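Local coordinates for protein mandelate racemase/muconate lactonizing enzyme (Polaromonas sp., PDB 2OG9) that probably abstracts the proton alpha to a carboxylate in a metal-assisted reaction of the enolase superfamily, such as racemisation of a hydroxy acid, at residues 79-84 with 377-382; 198-203 with 208-213; 275-280 with 308-313; 293-298 with 318-323. All blocks are in the same frame, centred on the assembly; numbering follows the deposited sequence.

Contact 1 (79-84 with 377-382); sequences HAREIA and EEAQVG
R81 lays the aliphatic part of its chain against the methyl of A379, its CD lying 3.9 Å from A379 CB. Further along both elements, the methyls of A84 CB and V381 CG1 meet at 4.1 Å. R81 and A379 have CA atoms 6.6 Å apart, so an alanine on the strand leaves room for the arginine chain; A84 likewise offers just a methyl to V381. With CG anti to the backbone N (chi1 179°), the R81 chain first runs out straight; a bend at chi3 (58°) then brings the guanidinium to the E377 end of the strand. R81 NH1 and E377 OE2 stay 4.4 Å apart, the oxygen well out of the guanidinium plane, so their attraction is of charge alone. Two waters at the guanidinium edge and in its plane make the polar link instead. The first accepts from R81 NH1 at 3.3 Å and donates to the backbone E378 O at 2.8 Å; the second accepts from R81 NH1 at 3.2 Å and donates to E377 OE2 at 3.0 Å. Further out, strand 375-382 is held by backbone bonds to strand 15-26, while A80 and I83 of the helix pack on helix 114-133. A C-terminal strand thus returns to the sheet beneath the first helix, as in the alpha+beta capping domain of the enolase superfamily.

Contact 2 (198-203 with 208-213); sequences TAVRKH and VPLMVD
L210 pushes its CD1 methyl against the folded side chain of R201, coming within 3.4 Å of R201 NE and 3.8 Å of R201 CB. The arginine chain, though CG starts anti to the backbone N (chi1 166°), bends at both chi2 and chi3, which brings its NE and NH2 alongside the leucine at a slant; R201 NH2 ends 4.1 Å from L210 CB. The other leucine branch turns to the preceding helix residue, where V200 CG1 lies 4.2 Å from L210 CD2. A forked side chain suits this place, one methyl serving each of two neighbouring helix residues. R201 NE is buried by the leucine and has no polar partner in the model, whereas R201 NH2 donates to the backbone oxygen of F233, so that the tip is held although its neck is not. With an alanine in place of R201, the F233 carbonyl would probably lose this donor and a gap would open beside L210 CD1. V200 also touches L183, and L210 touches I181, both on strand 181-184. Helix 190-204 therefore packs over the two parallel strands it connects, the right-handed beta-alpha-beta crossover from which the TIM barrel is built.

Contact 3 (275-280 with 308-313); sequences DLIRHR and AGLMLA
I277 meets A308 and L310 with separate branches. I277 CG2 lies 3.7 Å from A308 CB, while I277 CG1 lies 4.1 Å from L310 CD1. A beta-branched residue can serve both: CG1 is anti to the carbonyl carbon (chi1 -68°), which leaves CG2 to turn to the alanine. L310 comes across the isoleucine at a slant, and the small A308 lets the end of helix 295-307 come close to I277. The contact joins the end of helix 270-278 to the turn from helix 295-307 into strand 311-312, in the outer layer of the TIM barrel. Both helices close in a Schellman motif, with R280 and G309 the first residues beyond; glycine takes such positive phi easily. No hydrogen bond crosses between the two segments; those within 275-280 tie its last turn together. D275 O is gripped twice, by H279 N at 3.1 Å and H279 ND1 at 2.9 Å, from opposite faces of the carbonyl plane. R278 NH2 forms a salt bridge with D275 OD1 at 2.9 Å, on the syn side of the carboxylate. D275 OD2 is hydrogen-bonded to ND1 of H247, whose ring meets that of H279. L310 packs on R220 of the third subunit.

Contact 4 (293-298 with 318-323); sequences GGITPF and MELHVH
The rings of F298 and H321 meet at a slant, their centroids 5.6 Å apart and their planes inclined at 34°. On the phenylalanine the touching atom is CE1, at one corner of the ring; it is carried out from the helix by a side chain whose CG stands anti to the backbone N (chi1 -178°). The two rings meet between the helix starts with other residues packed around them: A289 touches both, P287 lies against the phenylalanine and P314 against the histidine. Beside the rings runs a purely aliphatic meeting: I295 CD1 lies 3.8 Å from L320 CD1, and I295 CG1 lies 4.0 Å from the same methyl. The two helices, 295-307 and 318-326, precede and follow strand 311-312 in the chain of the TIM-barrel domain, and the contact joins the starts of both. Before the first helix, G293 ends the previous one in a Schellman motif and G294 is the N-cap; at their backbone angles a CB would be jammed against the preceding carbonyl oxygen, hence two glycines in a row. F298 N bonds back to G294 O at 3.2 Å in the first turn. I295 reaches W127 of helix 114-133, and T296 OG1 bonds to D123 and W127 of that helix.

Contacts 2 and 4 are buried, whereas 1 and 3 lie nearer the surface. Contacts 2, 3 and 4 belong to the barrel; contact 1 stands apart, its centre about 46 Å from that of contact 2. Contacts 2 and 3 reach the same parallel sheet. Contacts 3 and 4 alternate along the chain and touch, L312 CD2 meeting F298 CZ at 4.2 Å; helix 295-307 leads into strand 311-312 and the strand into helix 318-326, so the two contacts share neighbouring elements. Their chemistry follows place: water-bridged charge in contact 1, an arginine neck pressed on leucine in contact 2, aliphatic branches in contact 3, and rings beside methyls in contact 4.

Contact 1 (79-84 with 377-382)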
# COMPACT_ATOMS: atom_id res chain seq x y z
N HIS A 79 42.66 -9.44 0.46
CA HIS A 79 42.06 -8.11 0.55
C HIS A 79 42.49 -7.41 1.84
O HIS A 79 42.84 -6.23 1.83
CB HIS A 79 40.54 -8.19 0.48
CG HIS A 79 39.89 -6.88 0.17
ND1 HIS A 79 39.99 -6.27 -1.06
CD2 HIS A 79 39.17 -6.04 0.95
CE1 HIS A 79 39.36 -5.11 -1.03
NE2 HIS A 79 38.85 -4.94 0.18
N ALA A 80 42.46 -8.15 2.95
CA ALA A 80 42.85 -7.59 4.24
C ALA A 80 44.27 -7.03 4.14
O ALA A 80 44.56 -5.94 4.65
CB ALA A 80 42.79 -8.67 5.32
N ARG A 81 45.16 -7.77 3.49
CA ARG A 81 46.55 -7.34 3.33
C ARG A 81 46.65 -6.07 2.50
O ARG A 81 47.43 -5.17 2.81
CB ARG A 81 47.37 -8.46 2.67
CG ARG A 81 48.84 -8.12 2.42
CD ARG A 81 49.58 -9.34 1.88
NE ARG A 81 48.99 -9.82 0.64
CZ ARG A 81 49.26 -10.99 0.07
NH1 ARG A 81 50.12 -11.83 0.64
NH2 ARG A 81 48.65 -11.35 -1.06
N GLU A 82 45.84 -5.99 1.45
CA GLU A 82 45.88 -4.81 0.59
C GLU A 82 45.34 -3.54 1.24
O GLU A 82 45.85 -2.46 0.97
CB GLU A 82 45.11 -5.10 -0.70
CG GLU A 82 45.11 -3.93 -1.68
CD GLU A 82 44.46 -4.28 -3.00
OE1 GLU A 82 43.48 -5.06 -2.99
OE2 GLU A 82 44.91 -3.77 -4.05
N ILE A 83 44.33 -3.66 2.10
CA ILE A 83 43.78 -2.46 2.73
C ILE A 83 44.33 -2.13 4.11
O ILE A 83 44.15 -1.02 4.60
CB ILE A 83 42.22 -2.53 2.80
CG1 ILE A 83 41.78 -3.62 3.78
CG2 ILE A 83 41.65 -2.83 1.41
CD1 ILE A 83 40.25 -3.72 3.92
N ALA A 84 45.02 -3.08 4.73
CA ALA A 84 45.58 -2.87 6.07
C ALA A 84 46.30 -1.53 6.25
O ALA A 84 46.10 -0.84 7.24
CB ALA A 84 46.51 -4.02 6.44
N GLU A 377 49.33 -18.10 5.87
CA GLU A 377 49.66 -16.79 5.33
C GLU A 377 49.62 -15.75 6.43
O GLU A 377 48.84 -15.87 7.38
CB GLU A 377 48.66 -16.37 4.24
CG GLU A 377 48.69 -17.18 2.96
CD GLU A 377 47.87 -16.53 1.85
OE1 GLU A 377 46.62 -16.60 1.89
OE2 GLU A 377 48.49 -15.95 0.93
N GLU A 378 50.46 -14.73 6.31
CA GLU A 378 50.47 -13.64 7.27
C GLU A 378 51.23 -12.45 6.72
O GLU A 378 52.09 -12.58 5.85
CB GLU A 378 51.09 -14.08 8.61
CG GLU A 378 52.57 -14.42 8.58
CD GLU A 378 53.14 -14.51 9.99
OE1 GLU A 378 53.31 -13.45 10.63
OE2 GLU A 378 53.41 -15.64 10.44
N ALA A 379 50.89 -11.27 7.23
CA ALA A 379 51.51 -10.04 6.79
C ALA A 379 51.32 -9.00 7.88
O ALA A 379 50.43 -9.13 8.72
CB ALA A 379 50.88 -9.56 5.50
N GLN A 380 52.15 -7.98 7.86
CA GLN A 380 52.04 -6.91 8.84
C GLN A 380 52.52 -5.60 8.24
O GLN A 380 53.27 -5.59 7.26
CB GLN A 380 52.84 -7.26 10.10
CG GLN A 380 54.23 -7.79 9.86
CD GLN A 380 54.91 -8.22 11.15
OE1 GLN A 380 55.24 -7.38 11.99
NE2 GLN A 380 55.11 -9.52 11.31
N VAL A 381 52.06 -4.50 8.81
CA VAL A 381 52.43 -3.18 8.35
C VAL A 381 52.59 -2.28 9.56
O VAL A 381 51.95 -2.48 10.58
CB VAL A 381 51.34 -2.60 7.41
CG1 VAL A 381 49.99 -2.63 8.10
CG2 VAL A 381 51.70 -1.18 7.00
N GLY A 382 53.47 -1.28 9.43
CA GLY A 382 53.70 -0.36 10.53
C GLY A 382 54.80 -0.84 11.47
O GLY A 382 55.43 -1.87 11.23
O HOH W 1 52.11 -11.59 3.22
O HOH W 2 51.23 -14.84 0.97

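Contact 2 (198-203 with 208-213)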
# COMPACT_ATOMS: atom_id res chain seq x y z
N THR A 198 10.82 -37.19 16.52
CA THR A 198 9.87 -37.82 17.44
C THR A 198 10.66 -38.63 18.47
O THR A 198 10.36 -38.60 19.66
CB THR A 198 8.89 -38.76 16.70
OG1 THR A 198 8.14 -38.00 15.75
CG2 THR A 198 7.93 -39.41 17.69
N ALA A 199 11.67 -39.34 17.98
CA ALA A 199 12.52 -40.18 18.81
C ALA A 199 13.30 -39.35 19.83
O ALA A 199 13.42 -39.74 21.00
CB ALA A 199 13.49 -40.96 17.94
N VAL A 200 13.83 -38.21 19.39
CA VAL A 200 14.58 -37.33 20.28
C VAL A 200 13.66 -36.74 21.33
O VAL A 200 13.99 -36.72 22.52
CB VAL A 200 15.25 -36.18 19.49
CG1 VAL A 200 15.95 -35.22 20.44
CG2 VAL A 200 16.26 -36.75 18.50
N ARG A 201 12.49 -36.27 20.90
CA ARG A 201 11.53 -35.68 21.82
C ARG A 201 11.08 -36.67 22.90
O ARG A 201 10.97 -36.30 24.07
CB ARG A 201 10.30 -35.17 21.05
CG ARG A 201 9.09 -34.85 21.92
CD ARG A 201 9.41 -33.88 23.05
NE ARG A 201 9.80 -32.55 22.58
CZ ARG A 201 8.97 -31.69 22.00
NH1 ARG A 201 7.69 -32.00 21.83
NH2 ARG A 201 9.42 -30.50 21.61
N LYS A 202 10.83 -37.91 22.52
CA LYS A 202 10.39 -38.91 23.49
C LYS A 202 11.50 -39.24 24.48
O LYS A 202 11.23 -39.50 25.65
CB LYS A 202 9.94 -40.20 22.79
CG LYS A 202 9.38 -41.23 23.77
CD LYS A 202 8.93 -42.51 23.08
CE LYS A 202 8.41 -43.52 24.10
NZ LYS A 202 7.99 -44.81 23.47
N HIS A 203 12.74 -39.21 24.01
CA HIS A 203 13.89 -39.51 24.86
C HIS A 203 14.20 -38.42 25.89
O HIS A 203 14.29 -38.70 27.08
CB HIS A 203 15.13 -39.75 24.00
CG HIS A 203 16.33 -40.21 24.77
ND1 HIS A 203 16.31 -41.33 25.57
CD2 HIS A 203 17.58 -39.70 24.85
CE1 HIS A 203 17.51 -41.50 26.11
NE2 HIS A 203 18.30 -40.52 25.69
N VAL A 208 12.62 -30.31 27.45
CA VAL A 208 13.86 -29.91 26.80
C VAL A 208 13.56 -29.18 25.49
O VAL A 208 13.00 -29.77 24.57
CB VAL A 208 14.76 -31.12 26.51
CG1 VAL A 208 16.09 -30.67 25.91
CG2 VAL A 208 15.00 -31.90 27.79
N PRO A 209 13.92 -27.89 25.40
CA PRO A 209 13.67 -27.13 24.17
C PRO A 209 14.30 -27.80 22.96
O PRO A 209 15.45 -28.24 23.02
CB PRO A 209 14.31 -25.77 24.47
CG PRO A 209 14.15 -25.65 25.98
CD PRO A 209 14.53 -27.04 26.44
N LEU A 210 13.54 -27.87 21.87
CA LEU A 210 14.03 -28.49 20.64
C LEU A 210 13.82 -27.59 19.42
O LEU A 210 12.78 -26.94 19.29
CB LEU A 210 13.30 -29.81 20.37
CG LEU A 210 13.45 -30.97 21.35
CD1 LEU A 210 12.69 -32.17 20.80
CD2 LEU A 210 14.92 -31.33 21.56
N MSE A 211 14.82 -27.56 18.55
CA MSE A 211 14.73 -26.78 17.32
C MSE A 211 15.27 -27.62 16.17
O MSE A 211 16.02 -28.55 16.40
CB MSE A 211 15.52 -25.45 17.41
CG MSE A 211 16.87 -25.52 18.10
SE MSE A 211 16.73 -25.25 20.01
CE MSE A 211 17.17 -23.35 20.15
N VAL A 212 14.86 -27.30 14.94
CA VAL A 212 15.35 -28.04 13.79
C VAL A 212 15.96 -27.08 12.77
O VAL A 212 15.59 -25.90 12.71
CB VAL A 212 14.24 -28.89 13.12
CG1 VAL A 212 13.66 -29.88 14.12
CG2 VAL A 212 13.15 -27.98 12.56
N ASP A 213 16.89 -27.59 11.97
CA ASP A 213 17.58 -26.81 10.95
C ASP A 213 17.47 -27.58 9.64
O ASP A 213 18.01 -28.69 9.52
CB ASP A 213 19.05 -26.67 11.35
CG ASP A 213 19.80 -25.67 10.49
OD1 ASP A 213 19.32 -25.32 9.40
OD2 ASP A 213 20.89 -25.24 10.93

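Contact 3 (275-280 with 308-313)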
# COMPACT_ATOMS: atom_id res chain seq x y z
N ASP A 275 16.29 -6.25 4.17
CA ASP A 275 15.29 -6.73 3.22
C ASP A 275 14.47 -7.85 3.87
O ASP A 275 13.25 -7.88 3.77
CB ASP A 275 15.99 -7.23 1.95
CG ASP A 275 15.04 -7.33 0.77
OD1 ASP A 275 14.31 -6.34 0.51
OD2 ASP A 275 15.04 -8.38 0.09
N LEU A 276 15.17 -8.75 4.55
CA LEU A 276 14.53 -9.87 5.24
C LEU A 276 13.54 -9.31 6.28
O LEU A 276 12.40 -9.78 6.39
CB LEU A 276 15.61 -10.72 5.91
CG LEU A 276 15.23 -12.01 6.64
CD1 LEU A 276 16.49 -12.82 6.96
CD2 LEU A 276 14.48 -11.68 7.92
N ILE A 277 13.98 -8.30 7.02
CA ILE A 277 13.15 -7.67 8.05
C ILE A 277 11.96 -6.93 7.43
O ILE A 277 10.88 -6.90 8.00
CB ILE A 277 14.00 -6.70 8.91
CG1 ILE A 277 15.01 -7.50 9.73
CG2 ILE A 277 13.09 -5.85 9.81
CD1 ILE A 277 16.03 -6.63 10.49
N ARG A 278 12.17 -6.33 6.26
CA ARG A 278 11.11 -5.60 5.58
C ARG A 278 9.98 -6.57 5.22
O ARG A 278 8.80 -6.23 5.28
CB ARG A 278 11.66 -4.92 4.32
CG ARG A 278 10.65 -4.07 3.56
CD ARG A 278 11.34 -3.29 2.44
NE ARG A 278 11.88 -4.16 1.40
CZ ARG A 278 11.14 -4.79 0.49
NH1 ARG A 278 9.82 -4.64 0.49
NH2 ARG A 278 11.72 -5.56 -0.42
N HIS A 279 10.35 -7.79 4.84
CA HIS A 279 9.38 -8.82 4.48
C HIS A 279 8.75 -9.50 5.70
O HIS A 279 7.78 -10.24 5.56
CB HIS A 279 10.03 -9.93 3.65
CG HIS A 279 10.30 -9.57 2.22
ND1 HIS A 279 11.29 -8.68 1.84
CD2 HIS A 279 9.72 -9.99 1.07
CE1 HIS A 279 11.31 -8.58 0.53
NE2 HIS A 279 10.37 -9.37 0.03
N ARG A 280 9.30 -9.24 6.89
CA ARG A 280 8.82 -9.88 8.11
C ARG A 280 9.00 -11.38 7.86
O ARG A 280 8.10 -12.19 8.10
CB ARG A 280 7.35 -9.54 8.38
CG ARG A 280 7.11 -8.06 8.61
CD ARG A 280 5.63 -7.72 8.80
NE ARG A 280 5.05 -8.39 9.96
CZ ARG A 280 3.92 -8.02 10.55
NH1 ARG A 280 3.23 -6.98 10.08
NH2 ARG A 280 3.46 -8.68 11.60
N ALA A 308 11.86 -3.74 14.95
CA ALA A 308 10.84 -4.56 14.31
C ALA A 308 10.20 -5.53 15.30
O ALA A 308 9.28 -6.27 14.94
CB ALA A 308 11.43 -5.32 13.13
N GLY A 309 10.69 -5.53 16.54
CA GLY A 309 10.15 -6.41 17.57
C GLY A 309 10.52 -7.89 17.44
O GLY A 309 9.82 -8.76 17.96
N LEU A 310 11.63 -8.17 16.76
CA LEU A 310 12.07 -9.55 16.55
C LEU A 310 12.98 -10.10 17.65
O LEU A 310 13.50 -9.34 18.48
CB LEU A 310 12.81 -9.67 15.21
CG LEU A 310 12.11 -9.13 13.96
CD1 LEU A 310 13.01 -9.36 12.75
CD2 LEU A 310 10.77 -9.83 13.77
N MSE A 311 13.16 -11.42 17.64
CA MSE A 311 14.02 -12.13 18.58
C MSE A 311 15.37 -12.31 17.89
O MSE A 311 15.44 -12.29 16.66
CB MSE A 311 13.45 -13.51 18.90
CG MSE A 311 12.04 -13.54 19.48
SE MSE A 311 11.97 -12.88 21.28
CE MSE A 311 12.72 -14.41 22.22
N LEU A 312 16.42 -12.50 18.68
CA LEU A 312 17.75 -12.66 18.13
C LEU A 312 18.39 -14.00 18.47
O LEU A 312 18.33 -14.46 19.62
CB LEU A 312 18.65 -11.53 18.64
CG LEU A 312 19.97 -11.32 17.91
CD1 LEU A 312 19.70 -10.71 16.54
CD2 LEU A 312 20.87 -10.40 18.73
N ALA A 313 19.02 -14.61 17.48
CA ALA A 313 19.72 -15.88 17.65
C ALA A 313 20.95 -15.85 16.74
O ALA A 313 20.96 -16.48 15.68
CB ALA A 313 18.81 -17.05 17.28

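Contact 4 (293-298 with 318-323)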
# COMPACT_ATOMS: atom_id res chain seq x y z
N GLY A 293 30.39 -8.41 8.23
CA GLY A 293 31.34 -7.31 8.24
C GLY A 293 31.79 -6.82 9.60
O GLY A 293 32.35 -5.74 9.71
N GLY A 294 31.53 -7.61 10.64
CA GLY A 294 31.96 -7.21 11.97
C GLY A 294 30.86 -6.75 12.91
O GLY A 294 29.66 -6.84 12.61
N ILE A 295 31.29 -6.24 14.06
CA ILE A 295 30.38 -5.76 15.09
C ILE A 295 29.62 -4.50 14.66
O ILE A 295 28.43 -4.36 14.97
CB ILE A 295 31.17 -5.47 16.39
CG1 ILE A 295 31.70 -6.79 16.97
CG2 ILE A 295 30.28 -4.73 17.38
CD1 ILE A 295 32.74 -6.63 18.09
N THR A 296 30.30 -3.61 13.95
CA THR A 296 29.67 -2.37 13.51
C THR A 296 28.40 -2.64 12.68
O THR A 296 27.34 -2.12 13.01
CB THR A 296 30.68 -1.48 12.74
OG1 THR A 296 31.65 -0.96 13.67
CG2 THR A 296 29.98 -0.32 12.05
N PRO A 297 28.50 -3.43 11.60
CA PRO A 297 27.26 -3.67 10.84
C PRO A 297 26.27 -4.54 11.62
O PRO A 297 25.05 -4.40 11.47
CB PRO A 297 27.75 -4.33 9.54
CG PRO A 297 29.11 -4.89 9.90
CD PRO A 297 29.68 -3.86 10.83
N PHE A 298 26.79 -5.41 12.48
CA PHE A 298 25.94 -6.27 13.30
C PHE A 298 25.05 -5.41 14.21
O PHE A 298 23.87 -5.70 14.39
CB PHE A 298 26.79 -7.21 14.17
CG PHE A 298 25.98 -8.17 15.01
CD1 PHE A 298 25.81 -9.49 14.62
CD2 PHE A 298 25.38 -7.74 16.19
CE1 PHE A 298 25.05 -10.37 15.39
CE2 PHE A 298 24.61 -8.61 16.96
CZ PHE A 298 24.45 -9.93 16.56
N MSE A 318 30.42 -18.23 18.95
CA MSE A 318 29.87 -17.91 20.26
C MSE A 318 30.82 -17.02 21.07
O MSE A 318 30.36 -16.22 21.89
CB MSE A 318 29.60 -19.19 21.05
CG MSE A 318 30.82 -20.07 21.28
SE MSE A 318 30.36 -21.54 22.47
CE MSE A 318 32.17 -22.12 22.95
N GLU A 319 32.12 -17.16 20.83
CA GLU A 319 33.12 -16.37 21.55
C GLU A 319 32.87 -14.87 21.38
O GLU A 319 33.19 -14.05 22.26
CB GLU A 319 34.54 -16.72 21.06
CG GLU A 319 35.03 -18.13 21.42
CD GLU A 319 34.48 -19.23 20.51
OE1 GLU A 319 33.73 -18.91 19.56
OE2 GLU A 319 34.80 -20.41 20.75
N LEU A 320 32.29 -14.51 20.24
CA LEU A 320 31.96 -13.12 19.94
C LEU A 320 30.48 -12.85 20.20
O LEU A 320 30.12 -11.86 20.84
CB LEU A 320 32.29 -12.81 18.48
CG LEU A 320 31.76 -11.50 17.89
CD1 LEU A 320 32.28 -10.31 18.67
CD2 LEU A 320 32.19 -11.40 16.43
N HIS A 321 29.61 -13.73 19.71
CA HIS A 321 28.18 -13.52 19.86
C HIS A 321 27.61 -13.54 21.27
O HIS A 321 26.56 -12.96 21.52
CB HIS A 321 27.42 -14.50 18.97
CG HIS A 321 27.64 -14.26 17.51
ND1 HIS A 321 27.49 -13.01 16.93
CD2 HIS A 321 28.01 -15.09 16.51
CE1 HIS A 321 27.75 -13.09 15.64
NE2 HIS A 321 28.07 -14.34 15.36
N VAL A 322 28.30 -14.20 22.20
CA VAL A 322 27.80 -14.22 23.57
C VAL A 322 27.76 -12.78 24.10
O VAL A 322 26.87 -12.40 24.86
CB VAL A 322 28.67 -15.11 24.51
CG1 VAL A 322 30.10 -14.60 24.56
CG2 VAL A 322 28.06 -15.13 25.89
N HIS A 323 28.74 -11.97 23.68
CA HIS A 323 28.79 -10.57 24.11
C HIS A 323 27.70 -9.76 23.43
O HIS A 323 27.02 -8.95 24.06
CB HIS A 323 30.15 -9.97 23.76
CG HIS A 323 31.27 -10.48 24.61
ND1 HIS A 323 31.46 -10.09 25.92
CD2 HIS A 323 32.25 -11.38 24.34
CE1 HIS A 323 32.50 -10.73 26.42
NE2 HIS A 323 33.00 -11.52 25.48